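Side-chain contacts in diacylglycerol O-acyltransferase (Marinobacter hydrocarbonoclasticus, PDB 6CHJ), which probably transfers the acyl group of an acyl-CoA to an alcohol or a diacylglycerol, making wax esters or triacylglycerols: residues B[247-250]-B[255-258]; B[267-272]-B[421-426]. All blocks are in the same frame, centred on the assembly; numbering follows the deposited sequence.

Contact 1: residues B[247-250]-B[255-258]; sequences CLKR and CEAY
Lys249 and Glu256 meet along the exposed side of helix 248-258, seven residues apart, about two turns. The contact is a salt bridge, with Lys249 NZ 3.0 Å from Glu256 OE2. The other oxygen, Glu256 OE1, stays 3.9 Å from the same NZ, so the ammonium group sits nearer one corner of the carboxylate than its middle. Such a span needs long side chains. That of Lys249 leaves with CG anti to the backbone N (chi1 167°), bends once at chi2 and then runs nearly extended, which carries its charged end along the helix toward the C-terminal turn. Glu256 starts out toward the first turn and crosses the lysine chain at about a right angle, presenting its carboxylate to the approaching nitrogen.

Elsewhere on this helix, Arg250 forms salt bridges with Glu443 and Glu450 of helix 437-453, while Cys255 packs on Val262 and Val265 of helix 262-280. The Lys249–Glu256 pair joins two turns of one helix, and both residues are exposed to solvent. Water and dissolved ions probably screen their attraction, so the bridge is likely to contribute only modestly to holding the helix.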
loop_
_atom_site.group_PDB
_atom_site.type_symbol
_atom_site.label_atom_id
_atom_site.label_comp_id
_atom_site.label_asym_id
_atom_site.label_seq_id
_atom_site.Cartn_x
_atom_site.Cartn_y
_atom_site.Cartn_z
ATOM N N CYS B 247 -14.555 -29.291 2.760
ATOM C CA CYS B 247 -15.366 -29.860 3.831
ATOM C C CYS B 247 -14.581 -30.903 4.612
ATOM O O CYS B 247 -13.953 -31.791 4.029
ATOM C CB CYS B 247 -16.646 -30.493 3.294
ATOM S SG CYS B 247 -17.499 -31.386 4.633
ATOM N N LEU B 248 -14.659 -30.815 5.939
ATOM C CA LEU B 248 -13.893 -31.700 6.814
ATOM C C LEU B 248 -14.272 -33.173 6.622
ATOM O O LEU B 248 -13.395 -34.021 6.411
ATOM C CB LEU B 248 -14.101 -31.274 8.266
ATOM C CG LEU B 248 -13.043 -31.586 9.310
ATOM C CD1 LEU B 248 -11.652 -31.594 8.690
ATOM C CD2 LEU B 248 -13.143 -30.575 10.450
ATOM N N LYS B 249 -15.569 -33.511 6.702
ATOM C CA LYS B 249 -15.925 -34.934 6.654
ATOM C C LYS B 249 -15.604 -35.542 5.302
ATOM O O LYS B 249 -15.299 -36.740 5.217
ATOM C CB LYS B 249 -17.403 -35.170 7.018
ATOM C CG LYS B 249 -17.904 -36.608 6.663
ATOM C CD LYS B 249 -17.079 -37.752 7.352
ATOM C CE LYS B 249 -17.192 -39.096 6.586
ATOM N NZ LYS B 249 -16.217 -40.145 7.032
ATOM N N ARG B 250 -15.623 -34.737 4.244
ATOM C CA ARG B 250 -15.050 -35.213 2.991
ATOM C C ARG B 250 -13.611 -35.671 3.200
ATOM O O ARG B 250 -13.205 -36.729 2.706
ATOM C CB ARG B 250 -15.122 -34.114 1.930
ATOM C CG ARG B 250 -14.404 -34.449 0.659
ATOM C CD ARG B 250 -14.670 -33.422 -0.461
ATOM N NE ARG B 250 -13.983 -33.860 -1.677
ATOM C CZ ARG B 250 -13.494 -33.062 -2.616
ATOM N NH1 ARG B 250 -13.604 -31.743 -2.503
ATOM N NH2 ARG B 250 -12.892 -33.597 -3.679
ATOM N N CYS B 255 -9.417 -40.099 5.311
ATOM C CA CYS B 255 -8.608 -40.576 6.430
ATOM C C CYS B 255 -8.905 -42.029 6.752
ATOM O O CYS B 255 -7.988 -42.840 6.934
ATOM C CB CYS B 255 -8.872 -39.730 7.668
ATOM S SG CYS B 255 -8.072 -38.191 7.591
ATOM N N GLU B 256 -10.191 -42.360 6.881
ATOM C CA GLU B 256 -10.577 -43.706 7.277
ATOM C C GLU B 256 -10.155 -44.713 6.219
ATOM O O GLU B 256 -9.569 -45.750 6.538
ATOM C CB GLU B 256 -12.089 -43.759 7.533
ATOM C CG GLU B 256 -12.483 -43.228 8.910
ATOM C CD GLU B 256 -13.562 -42.162 8.865
ATOM O OE1 GLU B 256 -13.401 -41.133 9.561
ATOM O OE2 GLU B 256 -14.577 -42.346 8.148
ATOM N N ALA B 257 -10.407 -44.389 4.947
ATOM C CA ALA B 257 -10.064 -45.290 3.852
ATOM C C ALA B 257 -8.593 -45.663 3.877
ATOM O O ALA B 257 -8.233 -46.827 3.676
ATOM C CB ALA B 257 -10.426 -44.645 2.514
ATOM N N TYR B 258 -7.726 -44.695 4.134
ATOM C CA TYR B 258 -6.287 -44.922 4.117
ATOM C C TYR B 258 -5.702 -45.100 5.511
ATOM O O TYR B 258 -4.488 -45.278 5.634
ATOM C CB TYR B 258 -5.568 -43.756 3.419
ATOM C CG TYR B 258 -5.864 -43.611 1.939
ATOM C CD1 TYR B 258 -5.046 -44.191 0.986
ATOM C CD2 TYR B 258 -6.958 -42.881 1.506
ATOM C CE1 TYR B 258 -5.313 -44.056 -0.349
ATOM C CE2 TYR B 258 -7.233 -42.743 0.182
ATOM C CZ TYR B 258 -6.416 -43.321 -0.746
ATOM O OH TYR B 258 -6.708 -43.162 -2.081
#

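Contact 2: residues B[267-272]-B[421-426]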
loop_
_atom_site.group_PDB
_atom_site.type_symbol
_atom_site.label_atom_id
_atom_site.label_comp_id
_atom_site.label_asym_id
_atom_site.label_seq_id
_atom_site.Cartn_x
_atom_site.Cartn_y
_atom_site.Cartn_z
ATOM N N THR B 267 -1.770 -32.159 4.382
ATOM C CA THR B 267 -0.388 -32.004 3.930
ATOM C C THR B 267 -0.195 -32.642 2.561
ATOM O O THR B 267 0.530 -32.107 1.712
ATOM C CB THR B 267 0.567 -32.613 4.959
ATOM O OG1 THR B 267 0.405 -31.931 6.215
ATOM C CG2 THR B 267 2.022 -32.478 4.496
ATOM N N ALA B 268 -0.846 -33.786 2.336
ATOM C CA ALA B 268 -0.839 -34.429 1.026
ATOM C C ALA B 268 -1.509 -33.557 -0.028
ATOM O O ALA B 268 -1.048 -33.489 -1.173
ATOM C CB ALA B 268 -1.542 -35.791 1.115
ATOM N N MET B 269 -2.621 -32.909 0.327
ATOM C CA MET B 269 -3.228 -31.965 -0.609
ATOM C C MET B 269 -2.230 -30.889 -1.020
ATOM O O MET B 269 -2.125 -30.567 -2.210
ATOM C CB MET B 269 -4.478 -31.336 -0.009
ATOM C CG MET B 269 -5.709 -32.242 -0.074
ATOM S SD MET B 269 -6.974 -31.597 1.026
ATOM C CE MET B 269 -7.411 -30.063 0.185
ATOM N N CYS B 270 -1.452 -30.365 -0.055
ATOM C CA CYS B 270 -0.410 -29.391 -0.394
ATOM C C CYS B 270 0.674 -30.014 -1.273
ATOM O O CYS B 270 1.064 -29.428 -2.291
ATOM C CB CYS B 270 0.205 -28.785 0.873
ATOM S SG CYS B 270 -0.988 -27.881 1.956
ATOM N N ALA B 271 1.178 -31.200 -0.899
ATOM C CA ALA B 271 2.155 -31.899 -1.744
ATOM C C ALA B 271 1.648 -32.088 -3.176
ATOM O O ALA B 271 2.368 -31.808 -4.142
ATOM C CB ALA B 271 2.505 -33.256 -1.137
ATOM N N ALA B 272 0.411 -32.570 -3.335
ATOM C CA ALA B 272 -0.145 -32.758 -4.678
ATOM C C ALA B 272 -0.229 -31.430 -5.427
ATOM O O ALA B 272 0.282 -31.307 -6.549
ATOM C CB ALA B 272 -1.527 -33.421 -4.606
ATOM N N VAL B 421 -11.976 -27.013 6.492
ATOM C CA VAL B 421 -10.557 -26.700 6.632
ATOM C C VAL B 421 -10.242 -25.580 5.646
ATOM O O VAL B 421 -10.670 -25.625 4.483
ATOM C CB VAL B 421 -9.670 -27.949 6.408
ATOM C CG1 VAL B 421 -8.247 -27.578 6.058
ATOM C CG2 VAL B 421 -9.666 -28.812 7.664
ATOM N N GLU B 422 -9.521 -24.566 6.116
ATOM C CA GLU B 422 -9.356 -23.316 5.382
ATOM C C GLU B 422 -7.922 -23.185 4.889
ATOM O O GLU B 422 -6.978 -23.297 5.685
ATOM C CB GLU B 422 -9.705 -22.134 6.284
ATOM C CG GLU B 422 -10.958 -22.381 7.108
ATOM C CD GLU B 422 -12.195 -22.083 6.305
ATOM O OE1 GLU B 422 -12.424 -22.790 5.303
ATOM O OE2 GLU B 422 -12.932 -21.146 6.660
ATOM N N PHE B 423 -7.760 -22.953 3.587
ATOM C CA PHE B 423 -6.441 -22.838 2.975
ATOM C C PHE B 423 -6.180 -21.381 2.627
ATOM O O PHE B 423 -6.943 -20.788 1.858
ATOM C CB PHE B 423 -6.324 -23.687 1.707
ATOM C CG PHE B 423 -6.059 -25.145 1.958
ATOM C CD1 PHE B 423 -4.829 -25.705 1.628
ATOM C CD2 PHE B 423 -7.053 -25.967 2.486
ATOM C CE1 PHE B 423 -4.584 -27.067 1.824
ATOM C CE2 PHE B 423 -6.819 -27.332 2.687
ATOM C CZ PHE B 423 -5.591 -27.879 2.350
ATOM N N GLY B 424 -5.097 -20.817 3.175
ATOM C CA GLY B 424 -4.615 -19.523 2.733
ATOM C C GLY B 424 -3.238 -19.598 2.097
ATOM O O GLY B 424 -2.245 -19.850 2.789
ATOM N N LEU B 425 -3.167 -19.376 0.784
ATOM C CA LEU B 425 -1.926 -19.370 0.024
ATOM C C LEU B 425 -1.590 -17.926 -0.347
ATOM O O LEU B 425 -2.352 -17.281 -1.078
ATOM C CB LEU B 425 -2.055 -20.224 -1.236
ATOM C CG LEU B 425 -2.716 -21.608 -1.081
ATOM C CD1 LEU B 425 -2.581 -22.421 -2.345
ATOM C CD2 LEU B 425 -2.145 -22.380 0.081
ATOM N N ILE B 426 -0.457 -17.421 0.149
ATOM C CA ILE B 426 0.028 -16.079 -0.179
ATOM C C ILE B 426 1.384 -16.214 -0.866
ATOM O O ILE B 426 2.256 -16.958 -0.399
ATOM C CB ILE B 426 0.116 -15.176 1.066
ATOM C CG1 ILE B 426 0.442 -13.737 0.664
ATOM C CG2 ILE B 426 1.102 -15.725 2.093
ATOM C CD1 ILE B 426 -0.758 -12.953 0.228
#
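Phe423, on strand 420-428, points its ring at helix 262-280 and meets two sulfur-bearing side chains there, Met269 and Cys270. Apolar contact is made at the far end of the ring: the methyl CE of Met269 lies 3.6 Å from Phe423 CZ and 3.8 Å from Phe423 CE2. Its chain goes out with CG anti to the carbonyl carbon (chi1 -79°) and turns at chi3, a bend that sets CE closer than SD to the ring. Cys270 SG comes to the other flank, 3.7 Å from Phe423 CE1.

Both sulfurs also make sulfur-aromatic contacts. Cys270 SG is near the ring plane, 77° off the normal, and so approaches the edge, where the ring hydrogens carry slight positive charge. Met269 SD stands obliquely, 5.3 Å from the centroid of the Phe423 ring, in a looser Met-aromatic contact.

The geometry is that of a helix laid against one face of a mixed beta-sheet, as in the two-domain CoA-dependent acyltransferases. The nearest CA atoms, those of Cys270 and Phe423, are 9.5 Å apart, a gap that a large flat side chain from the strand can bridge while a small cysteine suffices on the helix; Met269 adds a long unbranched chain whose terminal methyl reaches the ring. With an alanine here, the space filled by the Phe423 ring would probably open between helix and strand, and Met269 and Cys270 would lose their aromatic partner.

No hydrogen bond crosses this buried interface, in keeping with its apolar surfaces. Around the same ring, Trp246 on the neighbouring strand packs edge-to-face with Phe423, and Leu414 and Leu442 also touch it. Met269 in turn reaches Leu446 of helix 437-453, and Cys270 reaches Met412 of strand 410-417.

Contact 1 is a surface contact within one helix, whereas contact 2 is buried and joins a helix to a strand 149 residues farther along the chain. Their chemistry follows their places: opposite charges meet in contact 1, sulfur and aromatic carbon in contact 2. The helices involved, 248-258 and 262-280, follow each other in the chain, and the centres of the contacts are about 15 Å apart. The two contacts have no helix or strand in common, but Leu248 connects their neighbourhoods, its CD1 packing 3.6 Å from Val421 CG2. Helix 437-453 is a neighbour of both, touched by side chains from the segments of each contact.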